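Local coordinates for vaginolysin (Gardnerella vaginalis, PDB 5IMY), which probably binds cholesterol in host-cell membranes and acts as a secreted haemolytic, pore-forming toxin, at residues F214-Y219 / I333-L339; F269-S273 / I300-T304. All coordinates share one frame; numbering follows the deposited sequence.

Contact 1 (F214-Y219 / I333-L339)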
ATOM      1  N   PHE A 214      24.308 -22.622   3.978  1.00 39.69           N
ATOM      2  CA  PHE A 214      24.176 -23.604   5.047  1.00 38.20           C
ATOM      3  C   PHE A 214      25.556 -23.984   5.560  1.00 33.74           C
ATOM      4  O   PHE A 214      26.437 -24.349   4.773  1.00 33.33           O
ATOM      5  CB  PHE A 214      23.442 -24.857   4.565  1.00 35.94           C
ATOM      6  CG  PHE A 214      21.970 -24.664   4.378  1.00 32.28           C
ATOM      7  CD1 PHE A 214      21.107 -24.721   5.460  1.00 38.04           C
ATOM      8  CD2 PHE A 214      21.443 -24.433   3.121  1.00 37.54           C
ATOM      9  CE1 PHE A 214      19.749 -24.544   5.291  1.00 40.46           C
ATOM     10  CE2 PHE A 214      20.087 -24.257   2.945  1.00 40.07           C
ATOM     11  CZ  PHE A 214      19.238 -24.313   4.030  1.00 34.78           C
ATOM     12  N   LYS A 215      25.740 -23.895   6.875  1.00 36.76           N
ATOM     13  CA  LYS A 215      26.984 -24.283   7.529  1.00 37.10           C
ATOM     14  C   LYS A 215      26.675 -25.337   8.579  1.00 33.77           C
ATOM     15  O   LYS A 215      25.931 -25.074   9.530  1.00 29.75           O
ATOM     16  CB  LYS A 215      27.673 -23.076   8.167  1.00 41.03           C
ATOM     17  CG  LYS A 215      28.589 -22.328   7.217  1.00 44.06           C
ATOM     18  CD  LYS A 215      29.073 -21.021   7.814  1.00 44.41           C
ATOM     19  CE  LYS A 215      30.036 -20.322   6.873  1.00 46.49           C
ATOM     20  NZ  LYS A 215      30.284 -18.908   7.265  1.00 60.88           N
ATOM     21  N   GLN A 216      27.245 -26.527   8.402  1.00 32.57           N
ATOM     22  CA  GLN A 216      27.126 -27.618   9.361  1.00 37.61           C
ATOM     23  C   GLN A 216      28.485 -27.792  10.030  1.00 35.51           C
ATOM     24  O   GLN A 216      29.447 -28.233   9.391  1.00 32.58           O
ATOM     25  CB  GLN A 216      26.674 -28.902   8.673  1.00 40.84           C
ATOM     26  CG  GLN A 216      25.479 -28.709   7.752  1.00 45.31           C
ATOM     27  CD  GLN A 216      24.861 -30.017   7.308  1.00 40.33           C
ATOM     28  OE1 GLN A 216      25.199 -30.550   6.249  1.00 47.69           O
ATOM     29  NE2 GLN A 216      23.948 -30.543   8.115  1.00 53.00           N
ATOM     30  N   THR A 217      28.566 -27.434  11.308  1.00 34.74           N
ATOM     31  CA  THR A 217      29.814 -27.482  12.059  1.00 31.17           C
ATOM     32  C   THR A 217      29.835 -28.741  12.915  1.00 35.47           C
ATOM     33  O   THR A 217      28.974 -28.922  13.781  1.00 37.67           O
ATOM     34  CB  THR A 217      29.972 -26.238  12.935  1.00 34.47           C
ATOM     35  OG1 THR A 217      29.969 -25.066  12.112  1.00 30.13           O
ATOM     36  CG2 THR A 217      31.278 -26.292  13.724  1.00 36.41           C
ATOM     37  N   TYR A 218      30.824 -29.603  12.675  1.00 39.48           N
ATOM     38  CA  TYR A 218      31.025 -30.772  13.522  1.00 38.14           C
ATOM     39  C   TYR A 218      31.817 -30.420  14.774  1.00 36.95           C
ATOM     40  O   TYR A 218      31.468 -30.855  15.877  1.00 40.22           O
ATOM     41  CB  TYR A 218      31.752 -31.866  12.743  1.00 42.24           C
ATOM     42  CG  TYR A 218      31.022 -32.327  11.504  1.00 40.92           C
ATOM     43  CD1 TYR A 218      29.673 -32.652  11.542  1.00 45.11           C
ATOM     44  CD2 TYR A 218      31.684 -32.430  10.292  1.00 42.28           C
ATOM     45  CE1 TYR A 218      29.008 -33.070  10.404  1.00 47.44           C
ATOM     46  CE2 TYR A 218      31.031 -32.840   9.150  1.00 44.98           C
ATOM     47  CZ  TYR A 218      29.692 -33.162   9.210  1.00 44.06           C
ATOM     48  OH  TYR A 218      29.045 -33.575   8.070  1.00 56.54           O
ATOM     49  N   TYR A 219      32.882 -29.639  14.620  1.00 43.64           N
ATOM     50  CA  TYR A 219      33.726 -29.271  15.745  1.00 39.58           C
ATOM     51  C   TYR A 219      34.487 -28.004  15.394  1.00 38.77           C
ATOM     52  O   TYR A 219      34.563 -27.601  14.231  1.00 38.27           O
ATOM     53  CB  TYR A 219      34.698 -30.402  16.110  1.00 35.06           C
ATOM     54  CG  TYR A 219      35.522 -30.904  14.946  1.00 37.33           C
ATOM     55  CD1 TYR A 219      36.695 -30.261  14.570  1.00 37.08           C
ATOM     56  CD2 TYR A 219      35.130 -32.024  14.225  1.00 36.02           C
ATOM     57  CE1 TYR A 219      37.452 -30.719  13.507  1.00 33.61           C
ATOM     58  CE2 TYR A 219      35.881 -32.490  13.163  1.00 39.10           C
ATOM     59  CZ  TYR A 219      37.040 -31.834  12.808  1.00 32.63           C
ATOM     60  OH  TYR A 219      37.790 -32.294  11.749  1.00 38.14           O
ATOM     61  N   ILE A 333      20.997 -32.180   3.579  1.00 52.45           N
ATOM     62  CA  ILE A 333      21.156 -31.817   4.986  1.00 47.35           C
ATOM     63  C   ILE A 333      21.462 -33.053   5.817  1.00 57.73           C
ATOM     64  O   ILE A 333      22.455 -33.103   6.552  1.00 56.57           O
ATOM     65  CB  ILE A 333      19.894 -31.098   5.500  1.00 45.15           C
ATOM     66  CG1 ILE A 333      19.583 -29.853   4.658  1.00 48.94           C
ATOM     67  CG2 ILE A 333      20.049 -30.725   6.969  1.00 43.34           C
ATOM     68  CD1 ILE A 333      20.757 -28.926   4.438  1.00 44.67           C
ATOM     69  N   GLN A 334      20.609 -34.074   5.714  1.00 59.55           N
ATOM     70  CA  GLN A 334      20.720 -35.243   6.575  1.00 61.67           C
ATOM     71  C   GLN A 334      21.927 -36.112   6.247  1.00 57.34           C
ATOM     72  O   GLN A 334      22.269 -36.987   7.050  1.00 63.52           O
ATOM     73  CB  GLN A 334      19.441 -36.077   6.485  1.00 70.26           C
ATOM     74  CG  GLN A 334      19.013 -36.694   7.807  1.00 86.73           C
ATOM     75  CD  GLN A 334      18.720 -35.648   8.868  1.00 88.91           C
ATOM     76  OE1 GLN A 334      18.333 -34.522   8.554  1.00 93.27           O
ATOM     77  NE2 GLN A 334      18.913 -36.013  10.129  1.00 84.94           N
ATOM     78  N   GLU A 335      22.574 -35.904   5.098  1.00 55.68           N
ATOM     79  CA  GLU A 335      23.800 -36.638   4.805  1.00 65.06           C
ATOM     80  C   GLU A 335      24.970 -36.119   5.630  1.00 60.87           C
ATOM     81  O   GLU A 335      25.887 -36.883   5.953  1.00 62.23           O
ATOM     82  CB  GLU A 335      24.115 -36.558   3.308  1.00 71.01           C
ATOM     83  CG  GLU A 335      25.552 -36.932   2.928  1.00 76.74           C
ATOM     84  CD  GLU A 335      25.624 -37.912   1.774  1.00 75.80           C
ATOM     85  OE1 GLU A 335      24.826 -38.876   1.759  1.00 75.39           O
ATOM     86  OE2 GLU A 335      26.486 -37.726   0.885  1.00 79.40           O
ATOM     87  N   GLY A 336      24.956 -34.838   5.990  1.00 61.57           N
ATOM     88  CA  GLY A 336      26.050 -34.249   6.735  1.00 61.25           C
ATOM     89  C   GLY A 336      25.671 -33.854   8.147  1.00 57.20           C
ATOM     90  O   GLY A 336      26.315 -32.991   8.751  1.00 56.62           O
ATOM     91  N   ALA A 337      24.621 -34.477   8.687  1.00 52.02           N
ATOM     92  CA  ALA A 337      24.217 -34.193  10.058  1.00 56.91           C
ATOM     93  C   ALA A 337      25.203 -34.753  11.071  1.00 57.13           C
ATOM     94  O   ALA A 337      25.271 -34.246  12.196  1.00 55.21           O
ATOM     95  CB  ALA A 337      22.826 -34.765  10.329  1.00 63.55           C
ATOM     96  N   ASN A 338      25.970 -35.775  10.698  1.00 58.96           N
ATOM     97  CA  ASN A 338      26.883 -36.438  11.614  1.00 63.21           C
ATOM     98  C   ASN A 338      28.202 -36.692  10.904  1.00 60.71           C
ATOM     99  O   ASN A 338      28.301 -36.612   9.677  1.00 53.98           O
ATOM    100  CB  ASN A 338      26.308 -37.766  12.123  1.00 68.39           C
ATOM    101  CG  ASN A 338      24.804 -37.852  11.955  1.00 75.64           C
ATOM    102  OD1 ASN A 338      24.307 -38.212  10.888  1.00 73.95           O
ATOM    103  ND2 ASN A 338      24.070 -37.525  13.011  1.00 57.18           N
ATOM    104  N   LEU A 339      29.220 -37.003  11.698  1.00 62.59           N
ATOM    105  CA  LEU A 339      30.508 -37.405  11.155  1.00 63.39           C
ATOM    106  C   LEU A 339      30.446 -38.887  10.825  1.00 73.85           C
ATOM    107  O   LEU A 339      30.210 -39.712  11.713  1.00 77.71           O
ATOM    108  CB  LEU A 339      31.641 -37.141  12.148  1.00 68.02           C
ATOM    109  CG  LEU A 339      31.917 -35.721  12.647  1.00 60.06           C
ATOM    110  CD1 LEU A 339      30.783 -35.237  13.529  1.00 60.59           C
ATOM    111  CD2 LEU A 339      33.233 -35.703  13.416  1.00 42.77           C
TER
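Ile333, in the last turn of helix 326-335, meets both Phe214 and Gln216. Its CD1 lies over one face of the Phe214 ring, 4.3 Å from CD1 of that ring. Its carbonyl is used twice: Gly336 N closes the helix end onto it, and Gln216 NE2 adds a weak hydrogen bond from the strand, with Ile333 O 3.4 Å from NE2 and the N-H fairly straight at 160°. In Gln216, CG lies anti to the carbonyl carbon (chi1 -48°) and the chain is extended beyond it, which brings the amide to the helix end.

Gly336 faces Gln216 and Tyr218. Its O accepts the hydroxyl of Tyr218, OH to O 2.9 Å, the donor standing above the carbonyl plane rather than on a lone pair, with a C=O...donor angle of 104°. The same hydroxyl lies 3.3 Å from Gly336 CA. Ala337 and Asn338 follow by way of their backbone, the C of Ala337 at the edge of the Tyr218 ring.

Leu339 lies over one face of that ring, the two side chains running past each other in opposite directions: its CG sits 4.1 Å from the ring centroid in a CH-pi contact, and CD2 touches the edge of Tyr219. Tyr218 and Tyr219 both face Tyr261 in a classic beta bulge, where strand 208-223 turns a corner.

Tyr218 is thus held twice, at hydroxyl and face, which should limit rotation of the ring; Gln216 adds one weak bond to the helix end, while its OE1 is tied, also weakly, to Arg263 of the neighbouring strand.

Contact 2 (F269-S273 / I300-T304)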
ATOM      1  N   PHE A 269      17.014 -21.223  -4.053  1.00 37.43           N
ATOM      2  CA  PHE A 269      15.601 -21.533  -4.228  1.00 38.99           C
ATOM      3  C   PHE A 269      15.000 -20.519  -5.186  1.00 39.09           C
ATOM      4  O   PHE A 269      15.140 -19.310  -4.976  1.00 40.76           O
ATOM      5  CB  PHE A 269      14.840 -21.477  -2.902  1.00 34.30           C
ATOM      6  CG  PHE A 269      15.412 -22.346  -1.824  1.00 42.16           C
ATOM      7  CD1 PHE A 269      14.871 -23.592  -1.564  1.00 41.02           C
ATOM      8  CD2 PHE A 269      16.475 -21.907  -1.053  1.00 35.88           C
ATOM      9  CE1 PHE A 269      15.387 -24.392  -0.564  1.00 44.35           C
ATOM     10  CE2 PHE A 269      16.995 -22.701  -0.051  1.00 30.68           C
ATOM     11  CZ  PHE A 269      16.450 -23.946   0.193  1.00 40.09           C
ATOM     12  N   ASP A 270      14.331 -21.000  -6.231  1.00 44.84           N
ATOM     13  CA  ASP A 270      13.580 -20.106  -7.097  1.00 45.77           C
ATOM     14  C   ASP A 270      12.311 -20.794  -7.573  1.00 52.61           C
ATOM     15  O   ASP A 270      12.234 -22.023  -7.641  1.00 56.51           O
ATOM     16  CB  ASP A 270      14.413 -19.621  -8.301  1.00 50.46           C
ATOM     17  CG  ASP A 270      14.847 -20.750  -9.220  1.00 65.76           C
ATOM     18  OD1 ASP A 270      14.259 -21.846  -9.157  1.00 70.77           O
ATOM     19  OD2 ASP A 270      15.779 -20.530 -10.025  1.00 61.72           O
ATOM     20  N   THR A 271      11.311 -19.977  -7.887  1.00 49.87           N
ATOM     21  CA  THR A 271      10.048 -20.458  -8.420  1.00 47.25           C
ATOM     22  C   THR A 271       9.510 -19.414  -9.382  1.00 51.89           C
ATOM     23  O   THR A 271       9.860 -18.233  -9.305  1.00 50.00           O
ATOM     24  CB  THR A 271       9.022 -20.729  -7.311  1.00 47.63           C
ATOM     25  OG1 THR A 271       7.825 -21.270  -7.886  1.00 57.01           O
ATOM     26  CG2 THR A 271       8.679 -19.441  -6.563  1.00 46.59           C
ATOM     27  N   THR A 272       8.656 -19.861 -10.294  1.00 53.73           N
ATOM     28  CA  THR A 272       7.944 -18.943 -11.167  1.00 47.85           C
ATOM     29  C   THR A 272       6.649 -18.445 -10.541  1.00 47.63           C
ATOM     30  O   THR A 272       5.906 -17.704 -11.192  1.00 46.87           O
ATOM     31  CB  THR A 272       7.655 -19.610 -12.520  1.00 47.34           C
ATOM     32  OG1 THR A 272       7.265 -18.614 -13.474  1.00 62.63           O
ATOM     33  CG2 THR A 272       6.550 -20.655 -12.398  1.00 54.77           C
ATOM     34  N   SER A 273       6.365 -18.833  -9.300  1.00 42.34           N
ATOM     35  CA  SER A 273       5.167 -18.364  -8.621  1.00 46.13           C
ATOM     36  C   SER A 273       5.281 -16.875  -8.325  1.00 48.22           C
ATOM     37  O   SER A 273       6.309 -16.405  -7.829  1.00 54.05           O
ATOM     38  CB  SER A 273       4.950 -19.142  -7.323  1.00 53.88           C
ATOM     39  OG  SER A 273       3.971 -18.513  -6.512  1.00 49.45           O
ATOM     40  N   ILE A 300       3.454 -23.706  -3.075  1.00 71.10           N
ATOM     41  CA  ILE A 300       4.663 -23.000  -3.486  1.00 68.95           C
ATOM     42  C   ILE A 300       5.845 -23.958  -3.536  1.00 62.56           C
ATOM     43  O   ILE A 300       6.681 -23.886  -4.445  1.00 61.60           O
ATOM     44  CB  ILE A 300       4.937 -21.815  -2.542  1.00 68.69           C
ATOM     45  CG1 ILE A 300       3.718 -20.886  -2.462  1.00 63.25           C
ATOM     46  CG2 ILE A 300       6.173 -21.041  -2.991  1.00 71.89           C
ATOM     47  CD1 ILE A 300       3.164 -20.448  -3.809  1.00 61.08           C
ATOM     48  N   LEU A 301       5.933 -24.873  -2.570  1.00 62.99           N
ATOM     49  CA  LEU A 301       7.096 -25.743  -2.463  1.00 66.05           C
ATOM     50  C   LEU A 301       7.074 -26.897  -3.460  1.00 71.20           C
ATOM     51  O   LEU A 301       8.114 -27.530  -3.668  1.00 70.78           O
ATOM     52  CB  LEU A 301       7.211 -26.274  -1.032  1.00 66.33           C
ATOM     53  CG  LEU A 301       7.416 -25.189   0.036  1.00 62.23           C
ATOM     54  CD1 LEU A 301       7.469 -25.801   1.422  1.00 61.89           C
ATOM     55  CD2 LEU A 301       8.681 -24.373  -0.219  1.00 55.86           C
ATOM     56  N   GLN A 302       5.928 -27.188  -4.083  1.00 74.78           N
ATOM     57  CA  GLN A 302       5.927 -28.102  -5.221  1.00 76.76           C
ATOM     58  C   GLN A 302       6.445 -27.438  -6.489  1.00 74.09           C
ATOM     59  O   GLN A 302       6.664 -28.132  -7.485  1.00 71.45           O
ATOM     60  CB  GLN A 302       4.523 -28.649  -5.516  1.00 80.64           C
ATOM     61  CG  GLN A 302       3.632 -28.926  -4.317  1.00 82.83           C
ATOM     62  CD  GLN A 302       4.136 -30.057  -3.440  1.00 89.75           C
ATOM     63  OE1 GLN A 302       4.227 -29.916  -2.222  1.00 86.75           O
ATOM     64  NE2 GLN A 302       4.442 -31.193  -4.052  1.00 84.86           N
ATOM     65  N   ASN A 303       6.619 -26.116  -6.480  1.00 70.30           N
ATOM     66  CA  ASN A 303       7.095 -25.373  -7.640  1.00 68.96           C
ATOM     67  C   ASN A 303       8.432 -24.692  -7.384  1.00 63.12           C
ATOM     68  O   ASN A 303       8.830 -23.818  -8.165  1.00 55.64           O
ATOM     69  CB  ASN A 303       6.054 -24.331  -8.060  1.00 69.76           C
ATOM     70  CG  ASN A 303       5.171 -24.815  -9.189  1.00 76.61           C
ATOM     71  OD1 ASN A 303       5.534 -24.717 -10.362  1.00 80.36           O
ATOM     72  ND2 ASN A 303       4.003 -25.343  -8.844  1.00 79.82           N
ATOM     73  N   THR A 304       9.137 -25.070  -6.322  1.00 61.90           N
ATOM     74  CA  THR A 304      10.400 -24.444  -5.952  1.00 50.35           C
ATOM     75  C   THR A 304      11.544 -25.306  -6.473  1.00 49.36           C
ATOM     76  O   THR A 304      11.764 -26.420  -5.986  1.00 47.39           O
ATOM     77  CB  THR A 304      10.492 -24.267  -4.438  1.00 51.35           C
ATOM     78  OG1 THR A 304       9.396 -23.467  -3.981  1.00 46.93           O
ATOM     79  CG2 THR A 304      11.804 -23.596  -4.050  1.00 55.46           C
TER
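Thr271 OG1 and the backbone oxygen of Asn303 make the one hydrogen bond that crosses this contact, 2.8 Å long, with the hydroxyl well above the carbonyl plane. OG1 is anti to the backbone N of Thr271 (chi1 -177°), which carries it across to Asn303 and also lets it accept Ser273 N at 3.2 Å in an ST turn. One hydroxyl therefore ties the end of the strand both to its own turn and to the opposite segment. On the other side, Ile300 O takes two donors from opposite faces of its plane: Asn303 N and, 2.8 Å away, Thr304 OG1.

Two CA-H...O contacts accompany it. Thr304 CA approaches Asp270 O at 3.5 Å, and Thr271 CA lies near the same Asn303 oxygen that its hydroxyl holds.

Van der Waals contacts lie at both ends. Thr304 CG2 packs in the plane of the Phe269 ring, at its edge, and 3.9 Å from Phe269 CB; Ile300 CD1 touches Ser273 OG at 3.4 Å, methyl against hydroxyl. Phe278 of helix 278-286 packs on Thr271, Ile300 and Thr304.

Strands 263-271 and 305-311 are antiparallel partners joined through helices, and this contact closes the base of that excursion. The order strand, helices, strand is that of the cytolysin domain in which such helices unfold into transmembrane hairpins, so 278-301 is probably the second of them.

In the fold
Both contacts reach the same antiparallel sheet, through its neighbouring strands 208-223 and 263-271, with centres about 25 Å apart and nearest atoms about 5 Å apart without touching. Each is partly buried and joins a strand, its touching residues largely buried, to a chain leaving a helix, where Asn338 and Asn303 are exposed. Contact 1 brings together segments far apart in sequence and works largely through long side chains, with aromatic rings, a leucine and an amide. Contact 2 links segments much closer in sequence, at the mouth of a helical excursion, and relies on short hydroxyl side chains and close backbone approach. Helix 326-335 also reaches contact 2, where Ile326 and Leu329 pack on Phe269.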